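Local coordinates for protein-glutaminase (Chryseobacterium proteolyticum, PDB 3A55) that probably hydrolyses the side-chain amide of glutamine residues in proteins, releasing ammonia, and is made as a pro form, at residues 182-187 with 240-245; 178-183 with 258-263; 149-154 with 289-294; 36-41 with 49-54. The protein carries 1 engineered substitution. All blocks are in the same frame, centred on the assembly; numbering follows the deposited sequence. Where two conformers were deposited one is given.

Interactions 1 and 2 share N182 and L183 and use neighbouring strands, 175-180 and 244-252, of one mixed sheet; their centres are about 15 Å apart, and V245 CG1 of interaction 1 packs 3.7 Å from Y180 O of interaction 2. Interaction 4, a hairpin about 17 Å from interaction 1 between centres, approaches both contacts through N182 OD1 and K40 NZ, which lie 2.8 Å apart. Interaction 3 meets interaction 1 where P152 CG touches T187 CG2 at 3.6 Å, and comes within about 5 Å of interaction 4 at nearest atoms. The probable Cys-His-Asp triad (C156, H197, D217) is touched by L183, with F178 and D154 lying near it.

Interaction 1. Residues 182-187 with 240-245; sequences NLKAST and CGSASV
N182 and S244 form a single antiparallel hydrogen-bonded bridge at the corner where the chain leaves strand 175-180 of the mixed sheet for the small hairpin of strands 183-186 and 191-194. S244 N bonds N182 O at 2.9 Å, while the return bond from N182 N to S244 O is weak, bent to 129° at the hydrogen. The N182 side chain adds a second grip on the same partner segment. A chi1 of 179° swings its amide over to S242, and ND2 donates to S242 OG at 3.0 Å with that oxygen almost in the amide plane. S242 OG is also bonded to E35, and one water joins N182 ND2 to S244 OG, so an asparagine suits this polar, partly exposed corner. L183 turns its CB from the 240-245 segment, yet CD2 comes back to lie 4.2 Å from V245 CG2, an apolar touch that fits a buried leucine. K184 spreads its methylene chain over the loop, CB resting 3.7 Å from C240 CB. A bend at chi4 (58°) brings K184 NZ down on S242 O, 2.7 Å away and in the carbonyl plane. Beside the lysine, G241 has backbone angles at which a CB would be jammed against the preceding carbonyl, so glycine suits the place. Further on, S186 CB lies 3.9 Å from C240 SG, the sulfur that the disulfide to C191 ties to the hairpin's second strand.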
loop_
_atom_site.group_PDB
_atom_site.type_symbol
_atom_site.label_atom_id
_atom_site.label_comp_id
_atom_site.label_asym_id
_atom_site.label_seq_id
_atom_site.Cartn_x
_atom_site.Cartn_y
_atom_site.Cartn_z
ATOM N N ASN A 182 -6.116 -2.186 -11.788
ATOM C CA ASN A 182 -6.971 -3.296 -11.453
ATOM C C ASN A 182 -6.033 -4.464 -11.172
ATOM O O ASN A 182 -5.779 -5.283 -12.056
ATOM C CB ASN A 182 -7.889 -3.593 -12.637
ATOM C CG ASN A 182 -8.807 -4.759 -12.383
ATOM O OD1 ASN A 182 -9.188 -5.035 -11.238
ATOM N ND2 ASN A 182 -9.181 -5.452 -13.454
ATOM N N LEU A 183 -5.493 -4.518 -9.952
ATOM C CA LEU A 183 -4.404 -5.450 -9.663
ATOM C C LEU A 183 -4.920 -6.738 -9.040
ATOM O O LEU A 183 -5.866 -6.726 -8.238
ATOM C CB LEU A 183 -3.383 -4.800 -8.728
ATOM C CG LEU A 183 -2.862 -3.407 -9.133
ATOM C CD1 LEU A 183 -1.818 -2.931 -8.122
ATOM C CD2 LEU A 183 -2.303 -3.391 -10.568
ATOM N N LYS A 184 -4.280 -7.845 -9.404
ATOM C CA LYS A 184 -4.538 -9.128 -8.751
ATOM C C LYS A 184 -3.236 -9.883 -8.649
ATOM O O LYS A 184 -2.431 -9.885 -9.585
ATOM C CB LYS A 184 -5.565 -9.957 -9.526
ATOM C CG LYS A 184 -6.965 -9.329 -9.585
ATOM C CD LYS A 184 -7.987 -10.287 -10.179
ATOM C CE LYS A 184 -9.407 -9.749 -10.021
ATOM N NZ LYS A 184 -9.581 -8.417 -10.665
ATOM N N ALA A 185 -3.034 -10.523 -7.499
ATOM C CA ALA A 185 -1.828 -11.315 -7.272
ATOM C C ALA A 185 -2.152 -12.638 -6.591
ATOM O O ALA A 185 -3.141 -12.755 -5.852
ATOM C CB ALA A 185 -0.821 -10.532 -6.438
ATOM N N SER A 186 -1.304 -13.625 -6.841
ATOM C CA SER A 186 -1.463 -14.929 -6.217
ATOM C C SER A 186 -0.318 -15.226 -5.263
ATOM O O SER A 186 0.834 -14.918 -5.566
ATOM C CB SER A 186 -1.532 -16.020 -7.286
ATOM O OG SER A 186 -1.601 -17.307 -6.688
ATOM N N THR A 187 -0.644 -15.837 -4.122
ATOM C CA THR A 187 0.356 -16.351 -3.176
ATOM C C THR A 187 0.829 -17.734 -3.601
ATOM O O THR A 187 1.793 -18.276 -3.044
ATOM C CB THR A 187 -0.236 -16.523 -1.760
ATOM O OG1 THR A 187 -1.223 -17.565 -1.778
ATOM C CG2 THR A 187 -0.877 -15.230 -1.275
ATOM N N CYS A 240 -5.905 -15.014 -11.721
ATOM C CA CYS A 240 -6.798 -14.587 -10.647
ATOM C C CYS A 240 -8.076 -13.926 -11.158
ATOM O O CYS A 240 -9.016 -13.718 -10.393
ATOM C CB CYS A 240 -6.073 -13.616 -9.717
ATOM S SG CYS A 240 -4.713 -14.349 -8.810
ATOM N N GLY A 241 -8.100 -13.586 -12.445
ATOM C CA GLY A 241 -9.214 -12.858 -13.034
ATOM C C GLY A 241 -8.693 -11.694 -13.860
ATOM O O GLY A 241 -7.526 -11.679 -14.258
ATOM N N SER A 242 -9.551 -10.709 -14.107
ATOM C CA SER A 242 -9.168 -9.536 -14.901
ATOM C C SER A 242 -8.092 -8.742 -14.182
ATOM O O SER A 242 -8.135 -8.601 -12.960
ATOM C CB SER A 242 -10.385 -8.638 -15.140
ATOM O OG SER A 242 -10.781 -7.973 -13.935
ATOM N N ALA A 243 -7.115 -8.216 -14.922
ATOM C CA ALA A 243 -6.076 -7.400 -14.294
ATOM C C ALA A 243 -5.361 -6.525 -15.303
ATOM O O ALA A 243 -5.090 -6.958 -16.416
ATOM C CB ALA A 243 -5.058 -8.278 -13.561
ATOM N N SER A 244 -5.033 -5.307 -14.892
ATOM C CA SER A 244 -4.192 -4.422 -15.708
ATOM C C SER A 244 -3.616 -3.296 -14.867
ATOM O O SER A 244 -4.186 -2.909 -13.841
ATOM C CB SER A 244 -4.980 -3.860 -16.896
ATOM O OG SER A 244 -5.979 -2.960 -16.456
ATOM N N VAL A 245 -2.458 -2.800 -15.286
ATOM C CA VAL A 245 -1.816 -1.665 -14.638
ATOM C C VAL A 245 -2.254 -0.380 -15.328
ATOM O O VAL A 245 -2.287 -0.317 -16.562
ATOM C CB VAL A 245 -0.258 -1.775 -14.711
ATOM C CG1 VAL A 245 0.414 -0.483 -14.241
ATOM C CG2 VAL A 245 0.235 -2.973 -13.889
HETATM O O HOH W 1 -8.265 -4.518 -16.102
HETATM O O HOH W 2 -6.096 -0.661 -14.675
#

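Interaction 2. Residues 178-183 with 258-263; sequences FVYGNL and RSPSNS
A type I beta turn, S259 to N262, follows R258 at the end of strand 255-258, and two aromatic side chains of strand 175-180, F178 and Y180, meet R258 from the same face of that strand. The Y180 hydroxyl is gripped twice by this one arginine. It donates to R258 O at 2.6 Å, approaching from above the carbonyl plane, and accepts from R258 NH1 at 3.0 Å, lying nearly in the guanidinium plane with 151° at the hydrogen. The nearby positive charge would probably polarise the phenol O-H and strengthen its donation. R258, extended from CG to NE, runs alongside the hydroxyl, and the turn at chi4 (-88°) swings NH1 back to Y180 OH; NE bonds N262 OD1 at 2.8 Å, which ties N262, the last residue of the turn, to R258 at the end of strand 255-258. A phenylalanine in place of Y180 would probably leave R258 O and NH1 without their shared partner and let the guanidinium turn more easily. Nearer the backbone, R258 CB makes a CH-pi contact over the face of the F178 ring, 3.9 Å from its centroid, while P260 CG lies 4.3 Å from Y180 CE1. Both side chains, F178 and Y180, touch Y196 of strand 196-205, and R258 touches A249 and T251 of strand 244-252. P260 touches V30 of strand 22-35, and S259 OG bonds E72 just after helix 59-71.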
loop_
_atom_site.group_PDB
_atom_site.type_symbol
_atom_site.label_atom_id
_atom_site.label_comp_id
_atom_site.label_asym_id
_atom_site.label_seq_id
_atom_site.Cartn_x
_atom_site.Cartn_y
_atom_site.Cartn_z
ATOM N N PHE A 178 5.195 2.757 -6.380
ATOM C CA PHE A 178 3.761 2.538 -6.248
ATOM C C PHE A 178 3.217 2.164 -7.613
ATOM O O PHE A 178 3.419 2.905 -8.584
ATOM C CB PHE A 178 3.061 3.817 -5.770
ATOM C CG PHE A 178 3.417 4.220 -4.369
ATOM C CD1 PHE A 178 2.611 3.839 -3.300
ATOM C CD2 PHE A 178 4.561 4.971 -4.111
ATOM C CE1 PHE A 178 2.941 4.202 -1.997
ATOM C CE2 PHE A 178 4.899 5.340 -2.814
ATOM C CZ PHE A 178 4.083 4.949 -1.750
ATOM N N VAL A 179 2.518 1.039 -7.708
ATOM C CA VAL A 179 1.858 0.645 -8.942
ATOM C C VAL A 179 0.353 0.658 -8.707
ATOM O O VAL A 179 -0.107 0.227 -7.656
ATOM C CB VAL A 179 2.371 -0.731 -9.466
ATOM C CG1 VAL A 179 2.189 -1.847 -8.414
ATOM C CG2 VAL A 179 1.709 -1.108 -10.773
ATOM N N TYR A 180 -0.403 1.180 -9.674
ATOM C CA TYR A 180 -1.847 1.333 -9.513
ATOM C C TYR A 180 -2.599 0.679 -10.652
ATOM O O TYR A 180 -2.141 0.681 -11.803
ATOM C CB TYR A 180 -2.234 2.811 -9.491
ATOM C CG TYR A 180 -1.450 3.680 -8.547
ATOM C CD1 TYR A 180 -1.985 4.090 -7.325
ATOM C CD2 TYR A 180 -0.170 4.126 -8.890
ATOM C CE1 TYR A 180 -1.275 4.912 -6.461
ATOM C CE2 TYR A 180 0.555 4.938 -8.034
ATOM C CZ TYR A 180 0.008 5.335 -6.825
ATOM O OH TYR A 180 0.728 6.144 -5.981
ATOM N N GLY A 181 -3.794 0.172 -10.352
ATOM C CA GLY A 181 -4.658 -0.335 -11.396
ATOM C C GLY A 181 -5.658 -1.337 -10.880
ATOM O O GLY A 181 -6.000 -1.330 -9.696
ATOM N N ASN A 182 -6.116 -2.186 -11.788
ATOM C CA ASN A 182 -6.971 -3.296 -11.453
ATOM C C ASN A 182 -6.033 -4.464 -11.172
ATOM O O ASN A 182 -5.779 -5.283 -12.056
ATOM C CB ASN A 182 -7.889 -3.593 -12.637
ATOM C CG ASN A 182 -8.807 -4.759 -12.383
ATOM O OD1 ASN A 182 -9.188 -5.035 -11.238
ATOM N ND2 ASN A 182 -9.181 -5.452 -13.454
ATOM N N LEU A 183 -5.493 -4.518 -9.952
ATOM C CA LEU A 183 -4.404 -5.450 -9.663
ATOM C C LEU A 183 -4.920 -6.738 -9.040
ATOM O O LEU A 183 -5.866 -6.726 -8.238
ATOM C CB LEU A 183 -3.383 -4.800 -8.728
ATOM C CG LEU A 183 -2.862 -3.407 -9.133
ATOM C CD1 LEU A 183 -1.818 -2.931 -8.122
ATOM C CD2 LEU A 183 -2.303 -3.391 -10.568
ATOM N N ARG A 258 1.514 7.383 -1.648
ATOM C CA ARG A 258 1.356 8.388 -2.703
ATOM C C ARG A 258 -0.020 8.202 -3.334
ATOM O O ARG A 258 -0.358 7.104 -3.767
ATOM C CB ARG A 258 2.443 8.234 -3.772
ATOM C CG ARG A 258 2.200 9.159 -4.962
ATOM C CD ARG A 258 3.105 8.801 -6.151
ATOM N NE ARG A 258 2.798 9.604 -7.343
ATOM C CZ ARG A 258 1.889 9.266 -8.253
ATOM N NH1 ARG A 258 1.200 8.138 -8.122
ATOM N NH2 ARG A 258 1.675 10.047 -9.312
ATOM N N SER A 259 -0.796 9.281 -3.400
ATOM C CA SER A 259 -2.108 9.188 -4.033
ATOM C C SER A 259 -1.960 9.266 -5.558
ATOM O O SER A 259 -0.919 9.691 -6.067
ATOM C CB SER A 259 -3.013 10.329 -3.566
ATOM O OG SER A 259 -2.641 11.547 -4.204
ATOM N N PRO A 260 -3.007 8.861 -6.299
ATOM C CA PRO A 260 -2.973 9.033 -7.755
ATOM C C PRO A 260 -2.863 10.491 -8.196
ATOM O O PRO A 260 -2.519 10.735 -9.351
ATOM C CB PRO A 260 -4.300 8.425 -8.214
ATOM C CG PRO A 260 -4.665 7.447 -7.103
ATOM C CD PRO A 260 -4.211 8.130 -5.853
ATOM N N SER A 261 -3.136 11.441 -7.303
ATOM C CA SER A 261 -2.968 12.862 -7.632
ATOM C C SER A 261 -1.583 13.386 -7.254
ATOM O O SER A 261 -1.347 14.592 -7.260
ATOM C CB SER A 261 -4.052 13.709 -6.953
ATOM O OG SER A 261 -5.372 13.272 -7.288
ATOM N N ASN A 262 -0.679 12.468 -6.903
ATOM C CA ASN A 262 0.700 12.811 -6.530
ATOM C C ASN A 262 0.825 13.565 -5.202
ATOM O O ASN A 262 1.793 14.296 -4.979
ATOM C CB ASN A 262 1.419 13.573 -7.665
ATOM C CG ASN A 262 2.934 13.438 -7.582
ATOM O OD1 ASN A 262 3.452 12.363 -7.265
ATOM N ND2 ASN A 262 3.654 14.521 -7.883
ATOM N N SER A 263 -0.148 13.385 -4.309
ATOM C CA SER A 263 0.008 13.837 -2.927
ATOM C C SER A 263 0.722 12.756 -2.119
ATOM O O SER A 263 0.613 11.567 -2.421
ATOM C CB SER A 263 -1.343 14.168 -2.287
ATOM O OG SER A 263 -1.986 15.208 -3.011
#

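Interaction 3. Residues 149-154 with 289-294; sequences FRYPVD and SPAPDV
The methyl group of A291 carries the apolar part of this contact, with Y151, V153 and D154 converging on it. V153 turns one methyl, CG1, to both A291 CB (4.3 Å) and S289 CB (4.2 Å). The CB of D154 meets the same A291 methyl at 4.0 Å. Y151 brings a ring edge, its CE2 lying 4.2 Å from A291 CB, which sits near the ring plane. A small residue suits a place where three side chains close in. Both segments are irregular: 149-154 leads into helix 156-169, whose start in enzymes of the peptidase CA clan usually carries the nucleophilic cysteine, and 289-294 is the loop after helix 271-280, with a cis peptide bond before P290. Van der Waals contacts with the phenol oxygen come next. With Y151 CG anti to its main-chain nitrogen (chi1 -177°), the ring reaches across to 289-294, and OH rests 3.3 Å from A291 CA and 3.8 Å from P292 CD. That hydroxyl is satisfied by P288 O, one residue before the segment, while the Y151 ring meets F280 edge-to-face. Hydrogen bonds involve residues beyond the two segments. The carboxylate of D154 is bonded through OD1 to T46 OG1 and through OD2 to Q47 N, and A291 N makes a weak bond to Q48 OE1. All three partners lie between strands 38-43 and 49-52, the hairpin of interaction 4.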
loop_
_atom_site.group_PDB
_atom_site.type_symbol
_atom_site.label_atom_id
_atom_site.label_comp_id
_atom_site.label_asym_id
_atom_site.label_seq_id
_atom_site.Cartn_x
_atom_site.Cartn_y
_atom_site.Cartn_z
ATOM N N PHE A 149 4.503 -10.289 5.494
ATOM C CA PHE A 149 4.540 -10.663 4.080
ATOM C C PHE A 149 3.522 -11.748 3.740
ATOM O O PHE A 149 2.964 -11.769 2.639
ATOM C CB PHE A 149 5.924 -11.152 3.666
ATOM C CG PHE A 149 7.004 -10.112 3.739
ATOM C CD1 PHE A 149 6.925 -8.942 2.976
ATOM C CD2 PHE A 149 8.121 -10.317 4.539
ATOM C CE1 PHE A 149 7.936 -7.987 3.022
ATOM C CE2 PHE A 149 9.147 -9.376 4.592
ATOM C CZ PHE A 149 9.053 -8.203 3.828
ATOM N N ARG A 150 3.284 -12.649 4.692
ATOM C CA ARG A 150 2.390 -13.783 4.471
ATOM C C ARG A 150 0.928 -13.372 4.434
ATOM O O ARG A 150 0.086 -14.212 4.158
ATOM C CB ARG A 150 2.574 -14.860 5.558
ATOM C CG ARG A 150 2.239 -14.377 6.945
ATOM C CD ARG A 150 2.557 -15.440 8.003
ATOM N NE ARG A 150 2.283 -14.913 9.334
ATOM C CZ ARG A 150 2.427 -15.609 10.456
ATOM N NH1 ARG A 150 2.844 -16.863 10.398
ATOM N NH2 ARG A 150 2.156 -15.050 11.630
ATOM N N TYR A 151 0.636 -12.101 4.728
ATOM C CA TYR A 151 -0.738 -11.585 4.691
ATOM C C TYR A 151 -0.841 -10.514 3.615
ATOM O O TYR A 151 -0.669 -9.337 3.907
ATOM C CB TYR A 151 -1.137 -11.001 6.040
ATOM C CG TYR A 151 -2.571 -10.521 6.112
ATOM C CD1 TYR A 151 -3.630 -11.387 5.828
ATOM C CD2 TYR A 151 -2.867 -9.202 6.469
ATOM C CE1 TYR A 151 -4.949 -10.943 5.886
ATOM C CE2 TYR A 151 -4.188 -8.762 6.561
ATOM C CZ TYR A 151 -5.218 -9.634 6.256
ATOM O OH TYR A 151 -6.530 -9.197 6.337
ATOM N N PRO A 152 -1.079 -10.932 2.369
ATOM C CA PRO A 152 -1.067 -9.962 1.272
ATOM C C PRO A 152 -2.352 -9.147 1.101
ATOM O O PRO A 152 -2.410 -8.312 0.192
ATOM C CB PRO A 152 -0.829 -10.848 0.048
ATOM C CG PRO A 152 -1.454 -12.136 0.403
ATOM C CD PRO A 152 -1.198 -12.318 1.876
ATOM N N VAL A 153 -3.367 -9.367 1.931
ATOM C CA VAL A 153 -4.645 -8.657 1.740
ATOM C C VAL A 153 -4.474 -7.133 1.755
ATOM O O VAL A 153 -5.035 -6.427 0.906
ATOM C CB VAL A 153 -5.690 -9.087 2.791
ATOM C CG1 VAL A 153 -6.946 -8.226 2.691
ATOM C CG2 VAL A 153 -6.044 -10.549 2.593
ATOM N N ASP A 154 -3.703 -6.623 2.711
ATOM C CA ASP A 154 -3.541 -5.182 2.872
ATOM C C ASP A 154 -2.306 -4.920 3.714
ATOM O O ASP A 154 -1.683 -5.867 4.210
ATOM C CB ASP A 154 -4.802 -4.578 3.531
ATOM C CG ASP A 154 -5.044 -3.104 3.163
ATOM O OD1 ASP A 154 -6.157 -2.631 3.425
ATOM O OD2 ASP A 154 -4.145 -2.420 2.628
ATOM N N SER A 289 -10.751 -10.751 4.658
ATOM C CA SER A 289 -10.897 -9.702 3.666
ATOM C C SER A 289 -12.350 -9.238 3.729
ATOM O O SER A 289 -13.243 -10.028 3.463
ATOM C CB SER A 289 -10.581 -10.246 2.277
ATOM O OG SER A 289 -10.856 -9.272 1.280
ATOM N N PRO A 290 -12.588 -7.958 4.069
ATOM C CA PRO A 290 -11.599 -6.917 4.371
ATOM C C PRO A 290 -10.689 -7.245 5.545
ATOM O O PRO A 290 -11.039 -8.054 6.418
ATOM C CB PRO A 290 -12.467 -5.707 4.746
ATOM C CG PRO A 290 -13.810 -6.282 5.077
ATOM C CD PRO A 290 -13.959 -7.416 4.121
ATOM N N ALA A 291 -9.516 -6.615 5.546
ATOM C CA ALA A 291 -8.590 -6.676 6.667
ATOM C C ALA A 291 -9.239 -6.050 7.910
ATOM O O ALA A 291 -10.169 -5.252 7.791
ATOM C CB ALA A 291 -7.289 -5.946 6.312
ATOM N N PRO A 292 -8.740 -6.393 9.110
ATOM C CA PRO A 292 -9.281 -5.744 10.310
ATOM C C PRO A 292 -8.958 -4.249 10.335
ATOM O O PRO A 292 -8.012 -3.795 9.666
ATOM C CB PRO A 292 -8.574 -6.453 11.473
ATOM C CG PRO A 292 -7.734 -7.534 10.868
ATOM C CD PRO A 292 -7.639 -7.328 9.402
ATOM N N ASP A 293 -9.740 -3.505 11.113
ATOM C CA ASP A 293 -9.653 -2.048 11.198
ATOM C C ASP A 293 -8.295 -1.605 11.740
ATOM O O ASP A 293 -7.850 -2.090 12.777
ATOM C CB ASP A 293 -10.773 -1.531 12.119
ATOM C CG ASP A 293 -11.165 -0.092 11.831
ATOM O OD1 ASP A 293 -10.324 0.678 11.330
ATOM O OD2 ASP A 293 -12.327 0.273 12.106
ATOM N N VAL A 294 -7.630 -0.703 11.026
ATOM C CA VAL A 294 -6.405 -0.088 11.533
ATOM C C VAL A 294 -6.562 1.428 11.704
ATOM O O VAL A 294 -5.565 2.153 11.763
ATOM C CB VAL A 294 -5.173 -0.409 10.641
ATOM C CG1 VAL A 294 -4.793 -1.883 10.759
ATOM C CG2 VAL A 294 -5.431 -0.023 9.183
#

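Interaction 4. Residues 36-41 with 49-54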
loop_
_atom_site.group_PDB
_atom_site.type_symbol
_atom_site.label_atom_id
_atom_site.label_comp_id
_atom_site.label_asym_id
_atom_site.label_seq_id
_atom_site.Cartn_x
_atom_site.Cartn_y
_atom_site.Cartn_z
ATOM N N ASN A 36 -18.351 -4.988 -14.114
ATOM C CA ASN A 36 -19.444 -5.971 -14.041
ATOM C C ASN A 36 -20.611 -5.629 -13.101
ATOM O O ASN A 36 -20.890 -6.344 -12.133
ATOM C CB ASN A 36 -18.901 -7.391 -13.792
ATOM C CG ASN A 36 -18.243 -7.548 -12.429
ATOM O OD1 ASN A 36 -17.313 -6.818 -12.081
ATOM N ND2 ASN A 36 -18.719 -8.522 -11.654
ATOM N N GLY A 37 -21.281 -4.521 -13.404
ATOM C CA GLY A 37 -22.488 -4.112 -12.687
ATOM C C GLY A 37 -22.243 -3.473 -11.335
ATOM O O GLY A 37 -23.186 -3.156 -10.611
ATOM N N MET A 38 -20.977 -3.286 -10.984
ATOM C CA MET A 38 -20.647 -2.680 -9.708
ATOM C C MET A 38 -19.552 -1.641 -9.833
ATOM O O MET A 38 -18.658 -1.739 -10.670
ATOM C CB MET A 38 -20.275 -3.737 -8.670
ATOM C CG MET A 38 -20.172 -3.178 -7.267
ATOM S SD MET A 38 -21.162 -4.095 -6.085
ATOM C CE MET A 38 -22.668 -4.271 -7.023
ATOM N N ILE A 39 -19.645 -0.642 -8.976
ATOM C CA ILE A 39 -18.706 0.447 -8.977
ATOM C C ILE A 39 -17.642 0.115 -7.944
ATOM O O ILE A 39 -17.957 -0.135 -6.782
ATOM C CB ILE A 39 -19.436 1.755 -8.651
ATOM C CG1 ILE A 39 -20.473 2.060 -9.748
ATOM C CG2 ILE A 39 -18.456 2.891 -8.484
ATOM C CD1 ILE A 39 -21.415 3.149 -9.395
ATOM N N LYS A 40 -16.384 0.087 -8.380
ATOM C CA LYS A 40 -15.270 -0.203 -7.481
ATOM C C LYS A 40 -14.651 1.094 -7.015
ATOM O O LYS A 40 -14.255 1.932 -7.826
ATOM C CB LYS A 40 -14.205 -1.070 -8.165
ATOM C CG LYS A 40 -14.734 -2.398 -8.689
ATOM C CD LYS A 40 -13.618 -3.405 -8.923
ATOM C CE LYS A 40 -12.454 -2.802 -9.651
ATOM N NZ LYS A 40 -11.569 -3.870 -10.194
ATOM N N VAL A 41 -14.564 1.264 -5.705
ATOM C CA VAL A 41 -14.047 2.477 -5.108
ATOM C C VAL A 41 -12.727 2.175 -4.404
ATOM O O VAL A 41 -12.608 1.176 -3.677
ATOM C CB VAL A 41 -15.074 3.086 -4.105
ATOM C CG1 VAL A 41 -14.606 4.450 -3.621
ATOM C CG2 VAL A 41 -16.464 3.210 -4.748
ATOM N N PHE A 49 -10.124 -2.766 -2.581
ATOM C CA PHE A 49 -11.269 -2.192 -3.273
ATOM C C PHE A 49 -12.513 -2.317 -2.413
ATOM O O PHE A 49 -12.701 -3.306 -1.693
ATOM C CB PHE A 49 -11.542 -2.916 -4.587
ATOM C CG PHE A 49 -10.674 -2.472 -5.736
ATOM C CD1 PHE A 49 -9.793 -3.361 -6.335
ATOM C CD2 PHE A 49 -10.768 -1.176 -6.244
ATOM C CE1 PHE A 49 -9.006 -2.963 -7.410
ATOM C CE2 PHE A 49 -9.989 -0.773 -7.321
ATOM C CZ PHE A 49 -9.102 -1.670 -7.905
ATOM N N TYR A 50 -13.355 -1.305 -2.505
ATOM C CA TYR A 50 -14.688 -1.320 -1.909
ATOM C C TYR A 50 -15.696 -1.253 -3.043
ATOM O O TYR A 50 -15.347 -0.915 -4.134
ATOM C CB TYR A 50 -14.811 -0.198 -0.886
ATOM C CG TYR A 50 -13.858 -0.420 0.268
ATOM C CD1 TYR A 50 -14.300 -0.975 1.453
ATOM C CD2 TYR A 50 -12.512 -0.102 0.155
ATOM C CE1 TYR A 50 -13.444 -1.206 2.506
ATOM C CE2 TYR A 50 -11.633 -0.353 1.211
ATOM C CZ TYR A 50 -12.117 -0.879 2.368
ATOM O OH TYR A 50 -11.254 -1.111 3.408
ATOM N N GLU A 51 -16.925 -1.641 -2.819
ATOM C CA GLU A 51 -17.882 -1.613 -3.916
ATOM C C GLU A 51 -19.156 -0.906 -3.520
ATOM O O GLU A 51 -19.523 -0.864 -2.345
ATOM C CB GLU A 51 -18.178 -3.028 -4.403
ATOM C CG GLU A 51 -18.826 -3.905 -3.357
ATOM C CD GLU A 51 -18.907 -5.369 -3.765
ATOM O OE1 GLU A 51 -18.635 -5.677 -4.950
ATOM O OE2 GLU A 51 -19.248 -6.205 -2.894
ATOM N N ILE A 52 -19.810 -0.317 -4.511
ATOM C CA ILE A 52 -21.140 0.240 -4.288
ATOM C C ILE A 52 -21.999 -0.061 -5.510
ATOM O O ILE A 52 -21.519 0.032 -6.642
ATOM C CB ILE A 52 -21.069 1.760 -3.945
ATOM C CG1 ILE A 52 -22.416 2.304 -3.465
ATOM C CG2 ILE A 52 -20.457 2.567 -5.097
ATOM C CD1 ILE A 52 -22.317 3.672 -2.800
ATOM N N LYS A 53 -23.255 -0.461 -5.285
ATOM C CA LYS A 53 -24.135 -0.830 -6.388
ATOM C C LYS A 53 -24.746 0.422 -7.018
ATOM O O LYS A 53 -25.165 1.297 -6.304
ATOM C CB LYS A 53 -25.270 -1.756 -5.945
ATOM C CG LYS A 53 -25.005 -2.617 -4.746
ATOM C CD LYS A 53 -26.137 -3.626 -4.579
ATOM C CE LYS A 53 -25.633 -5.027 -4.238
ATOM N NZ LYS A 53 -25.716 -5.313 -2.793
ATOM N N PRO A 54 -24.758 0.487 -8.358
ATOM C CA PRO A 54 -25.310 1.663 -9.036
ATOM C C PRO A 54 -26.841 1.630 -9.101
ATOM O O PRO A 54 -27.431 1.445 -10.169
ATOM C CB PRO A 54 -24.689 1.578 -10.436
ATOM C CG PRO A 54 -24.485 0.138 -10.668
ATOM C CD PRO A 54 -24.206 -0.490 -9.317
#
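I39 and I52 stand side by side on one face of the hairpin, the CG2 methyl of I52 filling the hollow beside I39 CB at 3.8 Å. V41, two residues further along the same face, presses its CG2 against that methyl at 4.1 Å, so one isoleucine branch wedges between two beta-branched neighbours. At the far end I39 CD1 slides past P54 CB. These aliphatic residues suit a face that packs on helix 59-71. The other face is built of longer side chains. M38, bent at chi2 and chi3, crosses E51 at a slant, SD 3.2 Å from E51 OE1. K40, bent at chi3 (-46°), lays its chain over the F49 ring: CE sits over the centre and NZ makes a cation-pi contact 4.2 Å from the centroid, while E35 is its salt-bridge partner. An alanine in place of F49 would probably deprive the K40 ammonium of this aromatic support and open a gap beside its chain. Paired backbone bonds, among them V41 N to Y50 O at 2.8 Å and 175°, lock I39 with I52 and V41 with Y50, the register of a beta hairpin in a five-stranded antiparallel sheet.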